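Long-range contact in 5-formaminoimidazole-4-carboxamide-1-(beta)-D-ribofuranosyl 5'-monophosphate synthetase (Methanocaldococcus jannaschii, PDB 2R7L), which catalyses the ATP- and formate-dependent formylation of the purine intermediate AICAR to FAICAR without folate, working as a homohexamer: residues K37-R51 and V60-I73. Numbering follows the deposited sequence.
Sequences KLEGFSTVCITMKGR and VADKFIYVDNFSDI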
loop_
_atom_site.group_PDB
_atom_site.type_symbol
_atom_site.label_atom_id
_atom_site.label_comp_id
_atom_site.label_asym_id
_atom_site.label_seq_id
_atom_site.Cartn_x
_atom_site.Cartn_y
_atom_site.Cartn_z
ATOM N N LYS A 37 -9.435 14.267 4.021
ATOM C CA LYS A 37 -9.596 13.677 2.712
ATOM C C LYS A 37 -9.298 12.180 2.761
ATOM O O LYS A 37 -10.043 11.378 2.208
ATOM C CB LYS A 37 -8.666 14.354 1.703
ATOM C CG LYS A 37 -9.028 15.793 1.381
ATOM C CD LYS A 37 -10.061 15.887 0.282
ATOM C CE LYS A 37 -9.445 15.576 -1.072
ATOM N NZ LYS A 37 -10.405 15.799 -2.184
ATOM N N LEU A 38 -8.205 11.813 3.427
ATOM C CA LEU A 38 -7.777 10.414 3.510
ATOM C C LEU A 38 -8.803 9.555 4.236
ATOM O O LEU A 38 -8.850 8.341 4.030
ATOM C CB LEU A 38 -6.405 10.285 4.206
ATOM C CG LEU A 38 -5.151 10.650 3.400
ATOM C CD1 LEU A 38 -3.914 10.673 4.295
ATOM C CD2 LEU A 38 -4.936 9.700 2.230
ATOM N N GLU A 39 -9.616 10.176 5.091
ATOM C CA GLU A 39 -10.673 9.441 5.803
ATOM C C GLU A 39 -12.024 9.490 5.074
ATOM O O GLU A 39 -13.004 8.907 5.528
ATOM C CB GLU A 39 -10.821 9.951 7.240
ATOM C CG GLU A 39 -9.631 9.594 8.138
ATOM C CD GLU A 39 -9.520 8.103 8.394
ATOM O OE1 GLU A 39 -10.510 7.508 8.878
ATOM O OE2 GLU A 39 -8.448 7.522 8.115
ATOM N N GLY A 40 -12.073 10.194 3.949
ATOM C CA GLY A 40 -13.258 10.177 3.097
ATOM C C GLY A 40 -14.104 11.427 3.152
ATOM O O GLY A 40 -15.129 11.514 2.482
ATOM N N PHE A 41 -13.674 12.406 3.944
ATOM C CA PHE A 41 -14.411 13.653 4.067
ATOM C C PHE A 41 -14.128 14.573 2.902
ATOM O O PHE A 41 -13.054 14.526 2.308
ATOM C CB PHE A 41 -14.039 14.382 5.358
ATOM C CG PHE A 41 -14.492 13.690 6.598
ATOM C CD1 PHE A 41 -15.735 13.958 7.140
ATOM C CD2 PHE A 41 -13.666 12.783 7.233
ATOM C CE1 PHE A 41 -16.151 13.323 8.302
ATOM C CE2 PHE A 41 -14.071 12.144 8.384
ATOM C CZ PHE A 41 -15.317 12.411 8.919
ATOM N N SER A 42 -15.114 15.396 2.564
ATOM C CA SER A 42 -14.865 16.564 1.748
ATOM C C SER A 42 -14.456 17.683 2.720
ATOM O O SER A 42 -14.953 17.744 3.841
ATOM C CB SER A 42 -16.113 16.950 0.957
ATOM O OG SER A 42 -15.800 17.927 -0.021
ATOM N N THR A 43 -13.537 18.546 2.298
ATOM C CA THR A 43 -12.927 19.512 3.211
ATOM C C THR A 43 -13.165 20.962 2.811
ATOM O O THR A 43 -13.168 21.297 1.625
ATOM C CB THR A 43 -11.411 19.325 3.276
ATOM O OG1 THR A 43 -10.880 19.390 1.948
ATOM C CG2 THR A 43 -11.048 17.992 3.909
ATOM N N VAL A 44 -13.318 21.820 3.818
ATOM C CA VAL A 44 -13.471 23.261 3.605
ATOM C C VAL A 44 -12.307 24.030 4.238
ATOM O O VAL A 44 -11.978 23.834 5.406
ATOM C CB VAL A 44 -14.800 23.770 4.207
ATOM C CG1 VAL A 44 -14.971 25.257 3.937
ATOM C CG2 VAL A 44 -15.979 22.973 3.647
ATOM N N CYS A 45 -11.689 24.904 3.458
ATOM C CA CYS A 45 -10.571 25.697 3.938
ATOM C C CYS A 45 -10.860 27.194 3.856
ATOM O O CYS A 45 -11.023 27.741 2.768
ATOM C CB CYS A 45 -9.327 25.377 3.116
ATOM S SG CYS A 45 -7.857 26.296 3.577
ATOM N N ILE A 46 -10.914 27.859 5.008
ATOM C CA ILE A 46 -11.001 29.316 5.017
ATOM C C ILE A 46 -9.645 29.910 4.652
ATOM O O ILE A 46 -8.632 29.613 5.293
ATOM C CB ILE A 46 -11.454 29.855 6.374
ATOM C CG1 ILE A 46 -12.711 29.127 6.835
ATOM C CG2 ILE A 46 -11.702 31.353 6.286
ATOM C CD1 ILE A 46 -13.216 29.581 8.183
ATOM N N THR A 47 -9.622 30.738 3.614
ATOM C CA THR A 47 -8.376 31.299 3.117
ATOM C C THR A 47 -8.567 32.754 2.650
ATOM O O THR A 47 -9.620 33.347 2.873
ATOM C CB THR A 47 -7.805 30.426 1.989
ATOM O OG1 THR A 47 -6.510 30.902 1.614
ATOM C CG2 THR A 47 -8.730 30.445 0.769
ATOM N N MET A 48 -7.543 33.327 2.024
ATOM C CA MET A 48 -7.613 34.698 1.531
ATOM C C MET A 48 -6.593 34.901 0.428
ATOM O O MET A 48 -5.668 34.103 0.279
ATOM C CB MET A 48 -7.408 35.729 2.664
ATOM C CG MET A 48 -6.106 35.593 3.463
ATOM S SD MET A 48 -5.795 36.956 4.627
ATOM C CE MET A 48 -5.142 38.183 3.496
ATOM N N LYS A 49 -6.774 35.954 -0.361
ATOM C CA LYS A 49 -5.846 36.243 -1.443
ATOM C C LYS A 49 -4.460 36.467 -0.853
ATOM O O LYS A 49 -4.318 37.118 0.182
ATOM C CB LYS A 49 -6.297 37.470 -2.240
ATOM C CG LYS A 49 -7.636 37.308 -2.949
ATOM C CD LYS A 49 -7.875 38.444 -3.935
ATOM C CE LYS A 49 -9.228 38.311 -4.624
ATOM N NZ LYS A 49 -9.482 39.411 -5.605
ATOM N N GLY A 50 -3.446 35.916 -1.510
ATOM C CA GLY A 50 -2.077 36.018 -1.029
ATOM C C GLY A 50 -1.619 34.863 -0.150
ATOM O O GLY A 50 -0.418 34.621 -0.024
ATOM N N ARG A 51 -2.570 34.151 0.456
ATOM C CA ARG A 51 -2.251 33.049 1.369
ATOM C C ARG A 51 -2.911 31.704 1.009
ATOM O O ARG A 51 -2.992 30.801 1.850
ATOM C CB ARG A 51 -2.622 33.437 2.800
ATOM C CG ARG A 51 -1.836 34.634 3.341
ATOM C CD ARG A 51 -2.109 34.862 4.817
ATOM N NE ARG A 51 -1.586 33.786 5.661
ATOM C CZ ARG A 51 -1.565 33.824 6.991
ATOM N NH1 ARG A 51 -2.032 34.891 7.631
ATOM N NH2 ARG A 51 -1.075 32.803 7.684
ATOM N N VAL A 60 -5.579 20.045 -1.258
ATOM C CA VAL A 60 -5.954 19.469 0.012
ATOM C C VAL A 60 -7.339 19.947 0.438
ATOM O O VAL A 60 -7.949 19.403 1.360
ATOM C CB VAL A 60 -4.836 19.794 1.056
ATOM C CG1 VAL A 60 -5.245 20.904 2.023
ATOM C CG2 VAL A 60 -4.399 18.543 1.769
ATOM N N ALA A 61 -7.855 20.952 -0.262
ATOM C CA ALA A 61 -9.156 21.503 0.088
ATOM C C ALA A 61 -10.122 21.412 -1.082
ATOM O O ALA A 61 -9.783 21.768 -2.214
ATOM C CB ALA A 61 -9.022 22.942 0.562
ATOM N N ASP A 62 -11.327 20.930 -0.799
ATOM C CA ASP A 62 -12.338 20.775 -1.834
ATOM C C ASP A 62 -13.089 22.077 -2.069
ATOM O O ASP A 62 -13.365 22.436 -3.208
ATOM C CB ASP A 62 -13.317 19.663 -1.463
ATOM C CG ASP A 62 -12.677 18.287 -1.489
ATOM O OD1 ASP A 62 -11.771 18.054 -2.321
ATOM O OD2 ASP A 62 -13.092 17.436 -0.677
ATOM N N LYS A 63 -13.422 22.773 -0.983
ATOM C CA LYS A 63 -14.120 24.050 -1.069
ATOM C C LYS A 63 -13.310 25.139 -0.362
ATOM O O LYS A 63 -12.824 24.934 0.749
ATOM C CB LYS A 63 -15.501 23.937 -0.416
ATOM C CG LYS A 63 -16.630 24.685 -1.136
ATOM C CD LYS A 63 -16.172 26.015 -1.726
ATOM C CE LYS A 63 -17.342 26.861 -2.214
ATOM N NZ LYS A 63 -18.030 27.553 -1.087
ATOM N N PHE A 64 -13.161 26.292 -1.009
ATOM C CA PHE A 64 -12.548 27.457 -0.369
ATOM C C PHE A 64 -13.599 28.489 0.020
ATOM O O PHE A 64 -14.465 28.834 -0.784
ATOM C CB PHE A 64 -11.532 28.116 -1.299
ATOM C CG PHE A 64 -10.346 27.257 -1.602
ATOM C CD1 PHE A 64 -9.316 27.130 -0.685
ATOM C CD2 PHE A 64 -10.262 26.566 -2.801
ATOM C CE1 PHE A 64 -8.221 26.339 -0.960
ATOM C CE2 PHE A 64 -9.169 25.768 -3.082
ATOM C CZ PHE A 64 -8.145 25.656 -2.158
ATOM N N ILE A 65 -13.521 28.971 1.258
ATOM C CA ILE A 65 -14.276 30.150 1.683
ATOM C C ILE A 65 -13.303 31.308 1.857
ATOM O O ILE A 65 -12.608 31.382 2.868
ATOM C CB ILE A 65 -14.989 29.920 3.026
ATOM C CG1 ILE A 65 -15.928 28.721 2.937
ATOM C CG2 ILE A 65 -15.752 31.170 3.447
ATOM C CD1 ILE A 65 -16.687 28.433 4.223
ATOM N N TYR A 66 -13.236 32.193 0.865
ATOM C CA TYR A 66 -12.354 33.355 0.931
ATOM C C TYR A 66 -12.891 34.459 1.851
ATOM O O TYR A 66 -14.077 34.783 1.823
ATOM C CB TYR A 66 -12.110 33.924 -0.464
ATOM C CG TYR A 66 -11.112 33.146 -1.275
ATOM C CD1 TYR A 66 -9.824 33.624 -1.470
ATOM C CD2 TYR A 66 -11.451 31.923 -1.844
ATOM C CE1 TYR A 66 -8.903 32.911 -2.211
ATOM C CE2 TYR A 66 -10.534 31.198 -2.582
ATOM C CZ TYR A 66 -9.263 31.697 -2.763
ATOM O OH TYR A 66 -8.350 30.979 -3.496
ATOM N N VAL A 67 -12.006 35.019 2.674
ATOM C CA VAL A 67 -12.331 36.182 3.499
ATOM C C VAL A 67 -11.394 37.334 3.148
ATOM O O VAL A 67 -10.317 37.118 2.594
ATOM C CB VAL A 67 -12.234 35.878 5.009
ATOM C CG1 VAL A 67 -13.364 34.976 5.443
ATOM C CG2 VAL A 67 -10.874 35.269 5.362
ATOM N N ASP A 68 -11.809 38.561 3.454
ATOM C CA ASP A 68 -10.984 39.732 3.167
ATOM C C ASP A 68 -9.721 39.724 4.021
ATOM O O ASP A 68 -8.623 40.008 3.537
ATOM C CB ASP A 68 -11.780 41.020 3.395
ATOM C CG ASP A 68 -12.699 41.348 2.231
ATOM O OD1 ASP A 68 -13.844 41.782 2.485
ATOM O OD2 ASP A 68 -12.279 41.166 1.066
ATOM N N ASN A 69 -9.900 39.388 5.293
ATOM C CA ASN A 69 -8.816 39.223 6.250
ATOM C C ASN A 69 -9.246 38.126 7.204
ATOM O O ASN A 69 -10.442 37.983 7.475
ATOM C CB ASN A 69 -8.585 40.520 7.035
ATOM C CG ASN A 69 -8.033 41.641 6.168
ATOM O OD1 ASN A 69 -6.860 41.629 5.786
ATOM N ND2 ASN A 69 -8.878 42.622 5.858
ATOM N N PHE A 70 -8.290 37.357 7.724
ATOM C CA PHE A 70 -8.632 36.215 8.571
ATOM C C PHE A 70 -9.444 36.634 9.787
ATOM O O PHE A 70 -10.042 35.798 10.465
ATOM C CB PHE A 70 -7.390 35.435 9.017
ATOM C CG PHE A 70 -6.787 34.567 7.943
ATOM C CD1 PHE A 70 -5.545 33.980 8.129
ATOM C CD2 PHE A 70 -7.448 34.352 6.742
ATOM C CE1 PHE A 70 -4.981 33.182 7.147
ATOM C CE2 PHE A 70 -6.886 33.553 5.756
ATOM C CZ PHE A 70 -5.653 32.971 5.957
ATOM N N SER A 71 -9.465 37.931 10.066
ATOM C CA SER A 71 -10.228 38.427 11.200
ATOM C C SER A 71 -11.730 38.259 10.961
ATOM O O SER A 71 -12.510 38.174 11.910
ATOM C CB SER A 71 -9.883 39.888 11.476
ATOM O OG SER A 71 -10.087 40.189 12.844
ATOM N N ASP A 72 -12.119 38.186 9.690
ATOM C CA ASP A 72 -13.529 38.091 9.307
ATOM C C ASP A 72 -14.187 36.759 9.663
ATOM O O ASP A 72 -15.413 36.652 9.662
ATOM C CB ASP A 72 -13.692 38.358 7.811
ATOM C CG ASP A 72 -13.264 39.753 7.425
ATOM O OD1 ASP A 72 -13.367 40.661 8.274
ATOM O OD2 ASP A 72 -12.825 39.945 6.272
ATOM N N ILE A 73 -13.379 35.750 9.971
ATOM C CA ILE A 73 -13.903 34.406 10.210
ATOM C C ILE A 73 -14.846 34.333 11.411
ATOM O O ILE A 73 -15.496 33.309 11.642
ATOM C CB ILE A 73 -12.772 33.372 10.349
ATOM C CG1 ILE A 73 -12.072 33.509 11.701
ATOM C CG2 ILE A 73 -11.785 33.536 9.212
ATOM C CD1 ILE A 73 -10.861 32.608 11.856
HETATM O O HOH W 1 -13.258 14.835 -1.796
#
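Asp-62 spreads its carboxylate between Lys-37, Ser-42 and Thr-43 where two parallel strands, 43-47 and 63-66, begin to pair; aspartate suits the place, offering two oxygens to three donors. Lys-37 bends at chi2 and chi3, laying Lys-37 NZ 2.6 Å from Asp-62 OD1, a salt bridge on the syn lone pair. OD2 accepts twice, from the Ser-42 hydroxyl (Ser-42 OG to Asp-62 OD2 2.8 Å) and from Thr-43 N, which approach from opposite faces of the carboxylate. An asparagine in its place would probably leave the Lys-37 ammonium without its counter-charge and, with one oxygen for two, fail to serve both the lysine and the other donors. Threonine suits position 43 because OG1, set between its own N and C (chi1 55°), gives its proton to Val-60 O and accepts from Asp-62 N.

Beyond this, backbone hydrogen bonds alternate from Lys-63 N to Thr-43 O through Val-67 N to Thr-47 O. Branched apolar side chains fill one buried face: Val-44 CG1 meets Ile-65 CD1 at 3.6 Å, and Ile-46 CG2 meets Ile-73. On the other, Thr-47 CG2 stands over the Tyr-66 ring, a CH-pi contact 3.7 Å from the centroid. Phe-70 offers a flat face to Met-48 SD, a Met-aromatic contact shifted toward the rim, and sets CE1 above the Arg-51 guanidinium, planes 41° apart. Arg-51 NH1 hydrogen-bonds Tyr-98 OH; the arginine side chain lies near bound AICAR.

Helix 53-57 completes a beta-alpha-beta unit in a parallel sheet ordered 63-66, 43-47, 20-24, 87-89, consistent with a Rossmann-like domain; helix 29-38 packs on Cys-45, and a second subunit meets Ser-42 and Phe-64.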